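Local coordinates for protein choline kinase (Streptococcus pneumoniae, PDB 4R78) that probably phosphorylates choline at the expense of ATP, as a choline kinase with a protein kinase-like fold, and binds AMP in this crystal, at residues 23-28 with 64-69; 29-34 with 96-101; 186-191 with 261-266; 243-248 with 255-260. All blocks are in the same frame, centred on the assembly; numbering follows the deposited sequence.

Contact 1: residues 23-28 with 64-69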
loop_
_atom_site.group_PDB
_atom_site.type_symbol
_atom_site.label_atom_id
_atom_site.label_comp_id
_atom_site.label_asym_id
_atom_site.label_seq_id
_atom_site.Cartn_x
_atom_site.Cartn_y
_atom_site.Cartn_z
ATOM N N LYS A 23 -12.302 -1.039 -20.797
ATOM C CA LYS A 23 -12.229 -1.842 -22.021
ATOM C C LYS A 23 -11.082 -2.849 -21.960
ATOM O O LYS A 23 -11.239 -4.001 -22.364
ATOM C CB LYS A 23 -12.079 -0.948 -23.255
ATOM C CG LYS A 23 -13.323 -0.147 -23.604
ATOM C CD LYS A 23 -13.055 0.794 -24.769
ATOM C CE LYS A 23 -14.243 1.706 -25.027
ATOM N NZ LYS A 23 -13.916 2.775 -26.015
ATOM N N ILE A 24 -9.933 -2.403 -21.453
ATOM C CA ILE A 24 -8.771 -3.271 -21.290
ATOM C C ILE A 24 -9.063 -4.378 -20.272
ATOM O O ILE A 24 -8.705 -5.536 -20.494
ATOM C CB ILE A 24 -7.498 -2.459 -20.905
ATOM C CG1 ILE A 24 -7.167 -1.416 -21.987
ATOM C CG2 ILE A 24 -6.301 -3.378 -20.650
ATOM C CD1 ILE A 24 -7.025 -1.971 -23.413
ATOM N N ILE A 25 -9.734 -4.020 -19.175
ATOM C CA ILE A 25 -10.132 -4.997 -18.154
ATOM C C ILE A 25 -11.035 -6.088 -18.742
ATOM O O ILE A 25 -10.814 -7.280 -18.503
ATOM C CB ILE A 25 -10.803 -4.317 -16.930
ATOM C CG1 ILE A 25 -9.759 -3.535 -16.126
ATOM C CG2 ILE A 25 -11.485 -5.350 -16.027
ATOM C CD1 ILE A 25 -10.343 -2.502 -15.179
ATOM N N LYS A 26 -12.036 -5.674 -19.519
ATOM C CA LYS A 26 -12.937 -6.610 -20.199
ATOM C C LYS A 26 -12.163 -7.624 -21.053
ATOM O O LYS A 26 -12.459 -8.820 -21.022
ATOM C CB LYS A 26 -13.965 -5.850 -21.047
ATOM C CG LYS A 26 -14.980 -6.735 -21.759
ATOM C CD LYS A 26 -16.006 -5.910 -22.518
ATOM C CE LYS A 26 -16.979 -6.805 -23.268
ATOM N NZ LYS A 26 -17.995 -6.012 -24.011
ATOM N N GLU A 27 -11.163 -7.138 -21.789
ATOM C CA GLU A 27 -10.301 -7.989 -22.616
ATOM C C GLU A 27 -9.490 -8.997 -21.796
ATOM O O GLU A 27 -9.408 -10.172 -22.160
ATOM C CB GLU A 27 -9.356 -7.136 -23.470
ATOM C CG GLU A 27 -10.047 -6.330 -24.563
ATOM C CD GLU A 27 -9.097 -5.411 -25.323
ATOM O OE1 GLU A 27 -7.866 -5.639 -25.287
ATOM O OE2 GLU A 27 -9.587 -4.458 -25.967
ATOM N N LYS A 28 -8.901 -8.536 -20.693
ATOM C CA LYS A 28 -8.058 -9.389 -19.847
ATOM C C LYS A 28 -8.865 -10.489 -19.158
ATOM O O LYS A 28 -8.387 -11.615 -19.005
ATOM C CB LYS A 28 -7.305 -8.554 -18.798
ATOM C CG LYS A 28 -6.449 -7.420 -19.359
ATOM C CD LYS A 28 -5.205 -7.909 -20.089
ATOM C CE LYS A 28 -4.458 -6.735 -20.704
ATOM N NZ LYS A 28 -3.090 -7.093 -21.159
ATOM N N VAL A 64 -11.136 -6.138 -9.461
ATOM C CA VAL A 64 -10.030 -5.787 -10.344
ATOM C C VAL A 64 -9.286 -4.563 -9.816
ATOM O O VAL A 64 -9.903 -3.552 -9.462
ATOM C CB VAL A 64 -10.515 -5.540 -11.797
ATOM C CG1 VAL A 64 -9.343 -5.231 -12.714
ATOM C CG2 VAL A 64 -11.287 -6.747 -12.323
ATOM N N LYS A 65 -7.962 -4.666 -9.733
ATOM C CA LYS A 65 -7.139 -3.494 -9.473
ATOM C C LYS A 65 -6.234 -3.209 -10.665
ATOM O O LYS A 65 -5.327 -3.984 -10.980
ATOM C CB LYS A 65 -6.322 -3.640 -8.189
ATOM C CG LYS A 65 -5.741 -2.314 -7.725
ATOM C CD LYS A 65 -5.040 -2.414 -6.381
ATOM C CE LYS A 65 -4.595 -1.030 -5.920
ATOM N NZ LYS A 65 -3.914 -1.059 -4.592
ATOM N N PHE A 66 -6.517 -2.100 -11.338
ATOM C CA PHE A 66 -5.716 -1.627 -12.455
ATOM C C PHE A 66 -4.692 -0.657 -11.860
ATOM O O PHE A 66 -4.991 0.522 -11.652
ATOM C CB PHE A 66 -6.628 -0.912 -13.457
ATOM C CG PHE A 66 -6.050 -0.771 -14.846
ATOM C CD1 PHE A 66 -4.745 -0.317 -15.050
ATOM C CD2 PHE A 66 -6.838 -1.051 -15.959
ATOM C CE1 PHE A 66 -4.230 -0.177 -16.339
ATOM C CE2 PHE A 66 -6.334 -0.911 -17.253
ATOM C CZ PHE A 66 -5.026 -0.472 -17.442
ATOM N N PHE A 67 -3.495 -1.161 -11.575
ATOM C CA PHE A 67 -2.477 -0.386 -10.861
ATOM C C PHE A 67 -1.337 0.073 -11.772
ATOM O O PHE A 67 -0.477 0.854 -11.358
ATOM C CB PHE A 67 -1.895 -1.214 -9.707
ATOM C CG PHE A 67 -1.178 -2.457 -10.161
ATOM C CD1 PHE A 67 -1.840 -3.680 -10.208
ATOM C CD2 PHE A 67 0.157 -2.400 -10.566
ATOM C CE1 PHE A 67 -1.184 -4.830 -10.646
ATOM C CE2 PHE A 67 0.817 -3.541 -11.009
ATOM C CZ PHE A 67 0.146 -4.757 -11.048
ATOM N N GLY A 68 -1.321 -0.428 -13.004
ATOM C CA GLY A 68 -0.167 -0.271 -13.885
ATOM C C GLY A 68 0.045 1.063 -14.571
ATOM O O GLY A 68 1.150 1.326 -15.053
ATOM N N LYS A 69 -0.987 1.908 -14.622
ATOM C CA LYS A 69 -0.908 3.146 -15.408
ATOM C C LYS A 69 0.194 4.093 -14.933
ATOM O O LYS A 69 0.105 4.682 -13.848
ATOM C CB LYS A 69 -2.261 3.868 -15.454
ATOM C CG LYS A 69 -2.266 5.101 -16.353
ATOM C CD LYS A 69 -3.615 5.794 -16.332
ATOM C CE LYS A 69 -3.550 7.144 -17.016
ATOM N NZ LYS A 69 -4.900 7.769 -17.105
#
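Ile25 packs against both Val64 and Phe66, joining helix 20-30 to strand 61-66. Ile25 and Val64 lie alongside with their side chains running opposite ways: CG1 of Ile25 lies 3.8 Å from CG1 of Val64, while CG2 of Ile25, the branch anti to its backbone N, reaches 4.0 Å from CG2 of Val64. Toward Phe66 the same isoleucine runs at a slant. Its CD1 sits in the ring plane at the edge, 3.9 Å from CD2 of Phe66, and its CG1 approaches the same CD2 obliquely at 3.8 Å. Over 23-28 and 64-66 the axes approach to 10.4 Å, with 126° between their N-to-C directions, and side chains alone bridge the gap. This is the N-terminal lobe of a protein kinase-like fold, where the helix covers one face of the five-stranded antiparallel sheet; Lys65, between the two apolar strand residues, points to the other face. Phe66 holds CG anti to its backbone N (chi1 -161°), which carries the ring out to the helix with an edge leading. Ile24 also meets that edge, its CB near the ring plane and 4.1 Å from CE2 of Phe66, whereas the end of its side chain turns away from the strand. Ile105 of the neighbouring strand touches Ile24, Val64 and Phe66, and Tyr53 touches Ile25 and Val64.

Contact 2: residues 29-34 with 96-101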
loop_
_atom_site.group_PDB
_atom_site.type_symbol
_atom_site.label_atom_id
_atom_site.label_comp_id
_atom_site.label_asym_id
_atom_site.label_seq_id
_atom_site.Cartn_x
_atom_site.Cartn_y
_atom_site.Cartn_z
ATOM N N ILE A 29 -10.090 -10.156 -18.756
ATOM C CA ILE A 29 -10.972 -11.101 -18.067
ATOM C C ILE A 29 -11.546 -12.157 -19.008
ATOM O O ILE A 29 -11.846 -13.275 -18.582
ATOM C CB ILE A 29 -12.084 -10.364 -17.285
ATOM C CG1 ILE A 29 -11.486 -9.755 -16.016
ATOM C CG2 ILE A 29 -13.245 -11.302 -16.925
ATOM C CD1 ILE A 29 -12.400 -8.823 -15.295
ATOM N N SER A 30 -11.678 -11.805 -20.286
ATOM C CA SER A 30 -12.156 -12.741 -21.309
ATOM C C SER A 30 -11.349 -14.044 -21.338
ATOM O O SER A 30 -11.884 -15.101 -21.672
ATOM C CB SER A 30 -12.157 -12.077 -22.689
ATOM O OG SER A 30 -13.137 -11.054 -22.762
ATOM N N SER A 31 -10.071 -13.959 -20.966
ATOM C CA SER A 31 -9.187 -15.126 -20.898
ATOM C C SER A 31 -9.514 -16.073 -19.736
ATOM O O SER A 31 -9.063 -17.222 -19.721
ATOM C CB SER A 31 -7.722 -14.681 -20.817
ATOM O OG SER A 31 -7.428 -14.114 -19.549
ATOM N N LEU A 32 -10.283 -15.586 -18.765
ATOM C CA LEU A 32 -10.677 -16.388 -17.605
ATOM C C LEU A 32 -12.009 -17.105 -17.817
ATOM O O LEU A 32 -12.442 -17.888 -16.967
ATOM C CB LEU A 32 -10.761 -15.516 -16.347
ATOM C CG LEU A 32 -9.476 -14.914 -15.772
ATOM C CD1 LEU A 32 -9.819 -13.859 -14.737
ATOM C CD2 LEU A 32 -8.571 -15.983 -15.171
ATOM N N LEU A 33 -12.652 -16.841 -18.950
ATOM C CA LEU A 33 -13.986 -17.371 -19.208
ATOM C C LEU A 33 -14.005 -18.505 -20.224
ATOM O O LEU A 33 -13.203 -18.533 -21.158
ATOM C CB LEU A 33 -14.929 -16.250 -19.655
ATOM C CG LEU A 33 -15.149 -15.105 -18.661
ATOM C CD1 LEU A 33 -16.032 -14.042 -19.279
ATOM C CD2 LEU A 33 -15.744 -15.608 -17.346
ATOM N N SER A 34 -14.932 -19.437 -20.024
ATOM C CA SER A 34 -15.177 -20.511 -20.979
ATOM C C SER A 34 -15.931 -19.979 -22.198
ATOM O O SER A 34 -16.497 -18.882 -22.155
ATOM C CB SER A 34 -15.949 -21.658 -20.317
ATOM O OG SER A 34 -17.015 -21.171 -19.518
ATOM N N ASN A 96 -6.129 -14.835 -5.868
ATOM C CA ASN A 96 -5.804 -14.230 -7.159
ATOM C C ASN A 96 -6.123 -15.161 -8.329
ATOM O O ASN A 96 -5.810 -16.355 -8.280
ATOM C CB ASN A 96 -4.321 -13.848 -7.203
ATOM C CG ASN A 96 -3.931 -13.176 -8.506
ATOM O OD1 ASN A 96 -4.401 -12.079 -8.826
ATOM N ND2 ASN A 96 -3.076 -13.835 -9.270
ATOM N N TYR A 97 -6.730 -14.605 -9.378
ATOM C CA TYR A 97 -7.005 -15.356 -10.606
ATOM C C TYR A 97 -6.098 -14.963 -11.771
ATOM O O TYR A 97 -5.716 -15.807 -12.585
ATOM C CB TYR A 97 -8.470 -15.205 -11.013
ATOM C CG TYR A 97 -9.415 -15.945 -10.106
ATOM C CD1 TYR A 97 -9.544 -17.330 -10.191
ATOM C CD2 TYR A 97 -10.180 -15.267 -9.159
ATOM C CE1 TYR A 97 -10.410 -18.023 -9.360
ATOM C CE2 TYR A 97 -11.057 -15.955 -8.319
ATOM C CZ TYR A 97 -11.159 -17.335 -8.427
ATOM O OH TYR A 97 -12.023 -18.038 -7.613
ATOM N N LEU A 98 -5.769 -13.677 -11.848
ATOM C CA LEU A 98 -4.920 -13.158 -12.913
ATOM C C LEU A 98 -4.054 -12.019 -12.394
ATOM O O LEU A 98 -4.510 -11.192 -11.605
ATOM C CB LEU A 98 -5.773 -12.674 -14.092
ATOM C CG LEU A 98 -5.087 -12.509 -15.448
ATOM C CD1 LEU A 98 -4.900 -13.866 -16.125
ATOM C CD2 LEU A 98 -5.898 -11.581 -16.338
ATOM N N PHE A 99 -2.796 -11.993 -12.822
ATOM C CA PHE A 99 -1.922 -10.859 -12.551
ATOM C C PHE A 99 -1.232 -10.520 -13.865
ATOM O O PHE A 99 -0.253 -11.164 -14.256
ATOM C CB PHE A 99 -0.920 -11.177 -11.434
ATOM C CG PHE A 99 -0.285 -9.957 -10.805
ATOM C CD1 PHE A 99 -0.870 -9.340 -9.702
ATOM C CD2 PHE A 99 0.898 -9.428 -11.310
ATOM C CE1 PHE A 99 -0.284 -8.214 -9.110
ATOM C CE2 PHE A 99 1.498 -8.308 -10.722
ATOM C CZ PHE A 99 0.907 -7.704 -9.619
ATOM N N ASP A 100 -1.775 -9.520 -14.551
ATOM C CA ASP A 100 -1.348 -9.175 -15.902
ATOM C C ASP A 100 -0.121 -8.270 -15.888
ATOM O O ASP A 100 -0.177 -7.122 -15.440
ATOM C CB ASP A 100 -2.497 -8.513 -16.670
ATOM C CG ASP A 100 -2.141 -8.217 -18.115
ATOM O OD1 ASP A 100 -1.936 -7.030 -18.438
ATOM O OD2 ASP A 100 -2.079 -9.169 -18.927
ATOM N N ILE A 101 0.983 -8.818 -16.384
ATOM C CA ILE A 101 2.265 -8.128 -16.494
ATOM C C ILE A 101 2.258 -7.049 -17.580
ATOM O O ILE A 101 2.907 -6.008 -17.441
ATOM C CB ILE A 101 3.398 -9.171 -16.782
ATOM C CG1 ILE A 101 3.580 -10.124 -15.591
ATOM C CG2 ILE A 101 4.702 -8.497 -17.164
ATOM C CD1 ILE A 101 3.799 -9.423 -14.263
#
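Leu32 meets Tyr97 and Leu98 where the chain leaves helix 20-30 in a type I turn from Ser30 to Leu33. Its CB heads for strand 96-100, and CG lies anti to the carbonyl carbon (chi1 -67°), a setting that brings both methyl groups to the strand. CD1 lies near two consecutive residues, 4.2 Å from CB of Tyr97 and 4.3 Å from CB of Leu98. CD2, the other branch, rests 3.9 Å from the backbone O of Tyr97, an apolar contact with the main chain. The side chains of Leu32 and Tyr97 stand roughly perpendicular; beyond its CB the tyrosine leads away, and its ring packs edge-to-face with that of Tyr62. Beside Leu32, OG of Ser31 touches CD1 of Leu98 at 4.3 Å, while the same OG is hydrogen-bonded to the backbone O of Lys28. Val107 of the adjacent strand lies against both Leu32 and Leu98 and joins the turn to the sheet. The strand is irregular at this very point, since two residues, Tyr97 and Leu98, stand opposite the single Val107 of the antiparallel neighbour: a classic beta bulge in an outermost strand of the N-terminal lobe sheet.

Contact 3: residues 186-191 with 261-266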
loop_
_atom_site.group_PDB
_atom_site.type_symbol
_atom_site.label_atom_id
_atom_site.label_comp_id
_atom_site.label_asym_id
_atom_site.label_seq_id
_atom_site.Cartn_x
_atom_site.Cartn_y
_atom_site.Cartn_z
ATOM N N LEU A 186 21.289 3.788 13.313
ATOM C CA LEU A 186 20.412 2.908 14.086
ATOM C C LEU A 186 20.513 1.467 13.599
ATOM O O LEU A 186 20.418 0.525 14.391
ATOM C CB LEU A 186 18.958 3.393 14.015
ATOM C CG LEU A 186 18.633 4.763 14.624
ATOM C CD1 LEU A 186 17.217 5.186 14.265
ATOM C CD2 LEU A 186 18.832 4.772 16.136
ATOM N N GLY A 187 20.726 1.311 12.293
ATOM C CA GLY A 187 20.813 0.004 11.651
ATOM C C GLY A 187 19.457 -0.386 11.104
ATOM O O GLY A 187 18.524 -0.604 11.869
ATOM N N VAL A 188 19.353 -0.469 9.780
ATOM C CA VAL A 188 18.089 -0.792 9.111
ATOM C C VAL A 188 17.945 -2.303 8.945
ATOM O O VAL A 188 18.864 -2.980 8.480
ATOM C CB VAL A 188 17.970 -0.068 7.737
ATOM C CG1 VAL A 188 16.675 -0.441 7.018
ATOM C CG2 VAL A 188 18.047 1.447 7.925
ATOM N N ASP A 189 16.787 -2.817 9.341
ATOM C CA ASP A 189 16.494 -4.239 9.234
ATOM C C ASP A 189 15.850 -4.552 7.888
ATOM O O ASP A 189 15.390 -3.649 7.186
ATOM C CB ASP A 189 15.620 -4.691 10.410
ATOM C CG ASP A 189 16.301 -4.475 11.755
ATOM O OD1 ASP A 189 17.432 -4.976 11.946
ATOM O OD2 ASP A 189 15.715 -3.795 12.621
ATOM N N ARG A 190 15.843 -5.830 7.525
ATOM C CA ARG A 190 15.402 -6.253 6.206
ATOM C C ARG A 190 14.484 -7.468 6.314
ATOM O O ARG A 190 14.944 -8.603 6.497
ATOM C CB ARG A 190 16.618 -6.550 5.327
ATOM C CG ARG A 190 16.281 -6.944 3.913
ATOM C CD ARG A 190 17.538 -7.222 3.106
ATOM N NE ARG A 190 17.207 -7.834 1.823
ATOM C CZ ARG A 190 17.040 -9.140 1.629
ATOM N NH1 ARG A 190 17.181 -10.001 2.631
ATOM N NH2 ARG A 190 16.731 -9.588 0.421
ATOM N N LYS A 191 13.183 -7.213 6.211
ATOM C CA LYS A 191 12.164 -8.253 6.348
ATOM C C LYS A 191 11.066 -8.047 5.311
ATOM O O LYS A 191 10.896 -6.946 4.781
ATOM C CB LYS A 191 11.545 -8.228 7.752
ATOM C CG LYS A 191 12.537 -8.361 8.912
ATOM C CD LYS A 191 12.991 -9.790 9.122
ATOM C CE LYS A 191 13.909 -9.892 10.334
ATOM N NZ LYS A 191 14.522 -11.241 10.449
ATOM N N ALA A 261 8.900 7.005 14.031
ATOM C CA ALA A 261 8.785 8.449 13.838
ATOM C C ALA A 261 9.410 8.888 12.510
ATOM O O ALA A 261 8.835 9.700 11.780
ATOM C CB ALA A 261 9.419 9.194 15.011
ATOM N N ILE A 262 10.582 8.336 12.201
ATOM C CA ILE A 262 11.286 8.647 10.957
ATOM C C ILE A 262 10.505 8.177 9.727
ATOM O O ILE A 262 10.357 8.927 8.759
ATOM C CB ILE A 262 12.730 8.080 10.965
ATOM C CG1 ILE A 262 13.576 8.840 11.996
ATOM C CG2 ILE A 262 13.357 8.169 9.574
ATOM C CD1 ILE A 262 14.914 8.197 12.343
ATOM N N TYR A 263 9.991 6.951 9.772
ATOM C CA TYR A 263 9.253 6.408 8.636
ATOM C C TYR A 263 7.930 7.121 8.370
ATOM O O TYR A 263 7.517 7.218 7.220
ATOM C CB TYR A 263 9.080 4.887 8.741
ATOM C CG TYR A 263 10.378 4.133 8.535
ATOM C CD1 TYR A 263 11.191 4.406 7.433
ATOM C CD2 TYR A 263 10.789 3.147 9.430
ATOM C CE1 TYR A 263 12.388 3.729 7.234
ATOM C CE2 TYR A 263 11.991 2.458 9.238
ATOM C CZ TYR A 263 12.778 2.755 8.136
ATOM O OH TYR A 263 13.962 2.086 7.932
ATOM N N LYS A 264 7.302 7.660 9.417
ATOM C CA LYS A 264 6.111 8.502 9.239
ATOM C C LYS A 264 6.441 9.709 8.353
ATOM O O LYS A 264 5.684 10.039 7.447
ATOM C CB LYS A 264 5.554 8.973 10.590
ATOM C CG LYS A 264 4.806 7.909 11.389
ATOM C CD LYS A 264 4.288 8.512 12.685
ATOM C CE LYS A 264 3.474 7.520 13.496
ATOM N NZ LYS A 264 3.195 8.065 14.859
ATOM N N ILE A 265 7.578 10.354 8.613
ATOM C CA ILE A 265 8.009 11.507 7.818
ATOM C C ILE A 265 8.296 11.109 6.371
ATOM O O ILE A 265 7.897 11.807 5.434
ATOM C CB ILE A 265 9.251 12.200 8.440
ATOM C CG1 ILE A 265 8.899 12.805 9.804
ATOM C CG2 ILE A 265 9.796 13.290 7.511
ATOM C CD1 ILE A 265 10.109 13.089 10.677
ATOM N N LEU A 266 8.969 9.974 6.195
ATOM C CA LEU A 266 9.305 9.501 4.859
ATOM C C LEU A 266 8.052 9.150 4.069
ATOM O O LEU A 266 7.972 9.432 2.879
ATOM C CB LEU A 266 10.261 8.307 4.921
ATOM C CG LEU A 266 11.676 8.570 5.446
ATOM C CD1 LEU A 266 12.498 7.306 5.394
ATOM C CD2 LEU A 266 12.358 9.659 4.649
#
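The two backbones stay well apart, with CA of Leu186 11.2 Å from CA of Ile262 and CA of Val188 11.4 Å from CA of Tyr263, and the gap is bridged by side chains alone, chiefly the long Tyr263. The contact belongs to the helical C-terminal lobe of the protein kinase-like fold, and joins the end of helix 179-186, with the link from it to strand 191-193, to helix 257-280. Gly187 is the first residue to leave the helical conformation; its positive phi (94°) ends the helix, and Leu186 before it and Val188 after it both point toward helix 257-280. CD1 of Leu186 meets CD1 of Ile262 end to end at 4.3 Å, a light apolar touch. Leu183 of helix 179-186 touches Val188, Ile262 and Tyr263. One turn before Tyr263, Lys259 NZ is hydrogen-bonded to Gly187 O and forms a salt bridge with Asp189 OD2. Tyr263, with CG anti to the carbonyl carbon (chi1 -70°), extends its ring beside Met224 and Ala228 and crosses Val188 obliquely. Its far end does the touching: OH of Tyr263 is 3.8 Å from CG1 and 4.1 Å from CG2 of Val188.

Contact 4: residues 243-248 with 255-260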
loop_
_atom_site.group_PDB
_atom_site.type_symbol
_atom_site.label_atom_id
_atom_site.label_comp_id
_atom_site.label_asym_id
_atom_site.label_seq_id
_atom_site.Cartn_x
_atom_site.Cartn_y
_atom_site.Cartn_z
ATOM N N THR A 243 -0.528 0.435 22.938
ATOM C CA THR A 243 -1.266 -0.812 23.087
ATOM C C THR A 243 -0.962 -1.757 21.925
ATOM O O THR A 243 -0.705 -2.939 22.142
ATOM C CB THR A 243 -2.789 -0.561 23.229
ATOM O OG1 THR A 243 -3.022 0.269 24.374
ATOM C CG2 THR A 243 -3.555 -1.864 23.397
ATOM N N PHE A 244 -0.971 -1.235 20.700
ATOM C CA PHE A 244 -0.663 -2.072 19.550
ATOM C C PHE A 244 0.756 -2.628 19.618
ATOM O O PHE A 244 0.969 -3.811 19.359
ATOM C CB PHE A 244 -0.881 -1.345 18.221
ATOM C CG PHE A 244 -0.839 -2.266 17.036
ATOM C CD1 PHE A 244 -2.011 -2.855 16.557
ATOM C CD2 PHE A 244 0.374 -2.591 16.424
ATOM C CE1 PHE A 244 -1.974 -3.736 15.479
ATOM C CE2 PHE A 244 0.415 -3.474 15.342
ATOM C CZ PHE A 244 -0.755 -4.041 14.872
ATOM N N LEU A 245 1.716 -1.775 19.960
ATOM C CA LEU A 245 3.107 -2.205 20.073
ATOM C C LEU A 245 3.277 -3.290 21.132
ATOM O O LEU A 245 4.029 -4.242 20.929
ATOM C CB LEU A 245 4.035 -1.019 20.342
ATOM C CG LEU A 245 4.169 0.009 19.211
ATOM C CD1 LEU A 245 4.956 1.229 19.664
ATOM C CD2 LEU A 245 4.797 -0.610 17.968
ATOM N N SER A 246 2.564 -3.159 22.250
ATOM C CA SER A 246 2.608 -4.185 23.290
ATOM C C SER A 246 2.170 -5.555 22.763
ATOM O O SER A 246 2.804 -6.568 23.065
ATOM C CB SER A 246 1.766 -3.778 24.497
ATOM O OG SER A 246 1.910 -4.726 25.536
ATOM N N HIS A 247 1.097 -5.568 21.972
ATOM C CA HIS A 247 0.596 -6.782 21.323
ATOM C C HIS A 247 1.574 -7.324 20.266
ATOM O O HIS A 247 1.796 -8.530 20.169
ATOM C CB HIS A 247 -0.746 -6.494 20.639
ATOM C CG HIS A 247 -1.910 -6.385 21.574
ATOM N ND1 HIS A 247 -2.989 -7.242 21.516
ATOM C CD2 HIS A 247 -2.182 -5.509 22.569
ATOM C CE1 HIS A 247 -3.868 -6.907 22.442
ATOM N NE2 HIS A 247 -3.402 -5.859 23.098
ATOM N N TYR A 248 2.142 -6.419 19.472
ATOM C CA TYR A 248 2.944 -6.794 18.307
ATOM C C TYR A 248 4.375 -7.217 18.654
ATOM O O TYR A 248 4.928 -8.128 18.028
ATOM C CB TYR A 248 2.947 -5.647 17.287
ATOM C CG TYR A 248 4.022 -5.759 16.230
ATOM C CD1 TYR A 248 3.790 -6.453 15.039
ATOM C CD2 TYR A 248 5.282 -5.189 16.430
ATOM C CE1 TYR A 248 4.779 -6.562 14.072
ATOM C CE2 TYR A 248 6.280 -5.297 15.470
ATOM C CZ TYR A 248 6.022 -5.986 14.296
ATOM O OH TYR A 248 7.007 -6.080 13.346
ATOM N N VAL A 255 10.722 -3.578 18.510
ATOM C CA VAL A 255 10.129 -2.273 18.227
ATOM C C VAL A 255 11.134 -1.145 18.451
ATOM O O VAL A 255 11.871 -1.143 19.441
ATOM C CB VAL A 255 8.869 -2.046 19.113
ATOM C CG1 VAL A 255 8.403 -0.588 19.073
ATOM C CG2 VAL A 255 7.746 -2.993 18.695
ATOM N N SER A 256 11.153 -0.191 17.523
ATOM C CA SER A 256 11.932 1.038 17.653
ATOM C C SER A 256 11.017 2.238 17.431
ATOM O O SER A 256 10.562 2.474 16.310
ATOM C CB SER A 256 13.079 1.062 16.640
ATOM O OG SER A 256 13.652 2.360 16.536
ATOM N N HIS A 257 10.758 2.994 18.497
ATOM C CA HIS A 257 9.911 4.184 18.418
ATOM C C HIS A 257 10.502 5.246 17.496
ATOM O O HIS A 257 9.765 5.903 16.765
ATOM C CB HIS A 257 9.657 4.774 19.809
ATOM C CG HIS A 257 8.711 3.968 20.643
ATOM N ND1 HIS A 257 9.092 2.823 21.307
ATOM C CD2 HIS A 257 7.398 4.149 20.926
ATOM C CE1 HIS A 257 8.057 2.332 21.964
ATOM N NE2 HIS A 257 7.017 3.116 21.748
ATOM N N GLU A 258 11.826 5.407 17.523
ATOM C CA GLU A 258 12.475 6.407 16.677
ATOM C C GLU A 258 12.335 6.083 15.193
ATOM O O GLU A 258 12.066 6.978 14.389
ATOM C CB GLU A 258 13.948 6.614 17.049
ATOM C CG GLU A 258 14.556 7.823 16.336
ATOM C CD GLU A 258 16.002 8.104 16.695
ATOM O OE1 GLU A 258 16.573 7.404 17.557
ATOM O OE2 GLU A 258 16.568 9.049 16.104
ATOM N N LYS A 259 12.499 4.811 14.834
ATOM C CA LYS A 259 12.328 4.393 13.441
ATOM C C LYS A 259 10.901 4.662 12.969
ATOM O O LYS A 259 10.699 5.136 11.858
ATOM C CB LYS A 259 12.683 2.918 13.247
ATOM C CG LYS A 259 14.168 2.623 13.153
ATOM C CD LYS A 259 14.370 1.131 12.967
ATOM C CE LYS A 259 15.815 0.786 12.713
ATOM N NZ LYS A 259 15.981 -0.699 12.673
ATOM N N ILE A 260 9.920 4.362 13.818
ATOM C CA ILE A 260 8.528 4.653 13.495
ATOM C C ILE A 260 8.350 6.142 13.179
ATOM O O ILE A 260 7.740 6.495 12.169
ATOM C CB ILE A 260 7.570 4.185 14.618
ATOM C CG1 ILE A 260 7.562 2.655 14.690
ATOM C CG2 ILE A 260 6.144 4.708 14.386
ATOM C CD1 ILE A 260 6.897 2.094 15.936
#
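This is apolar packing between two consecutive helices of the C-terminal lobe of the protein kinase-like fold, 238-248 and 257-280, joined by a short loop. Leu245 is the centre of it. Its side chain points from the first helix toward the start of helix 257-280, and both of its methyl groups touch Val255. CD2 lies 3.8 Å from CG1 of Val255 and also reaches CD1 of Ile260 at 4.0 Å, so it meets both a residue ahead of the helix and one in its first turn. CD1 also reaches the imidazole of His257, where NE2 is 3.5 Å away and the approach is oblique to the ring. That NE2 is hydrogen-bonded to OE2 of Glu242, earlier on helix 238-248, which probably helps to hold the ring there. Both branches of Val255 touch Leu245, and CG2 also meets the edge of the Tyr248 ring, near its plane and 4.0 Å from CD2 of the tyrosine. Tyr248 carries CG anti to its backbone N (chi1 164°), and the OH at the far end of its ring is hydrogen-bonded to ND1 of His137. Leu227 and Phe231 of helix 223-233 press on Leu245 as well, and Leu227 also touches Tyr248, which ties this helix pair into the lobe. The second helix starts with a capped end: OG of Ser256, at the N-cap, accepts from the N of Lys259 at 3.2 Å, with an N-H...O angle of 162°.

Overall arrangement
The contacts form two pairs, one in each lobe, on opposite sides of the chain's centre. Contacts 1 and 2, centres 10 Å apart, share helix 20-30 and the five-stranded sheet; their segments alternate along the chain, and the salt bridge from Lys28 to Asp100 and the packing of Phe67 on Phe99 tie them together. Contacts 3 and 4 follow later, centres 12 Å apart on helix 257-280, with contact 4 nested within the loop closed by contact 3; Lys259 of contact 4 links the two. Between pairs the centres are 33 to 40 Å apart, without touching. Each pair packs within its own lobe; AMP lies about 9 Å from the side chains of Val64 and Tyr97, its pocket also lined by Asn201 and Asp214.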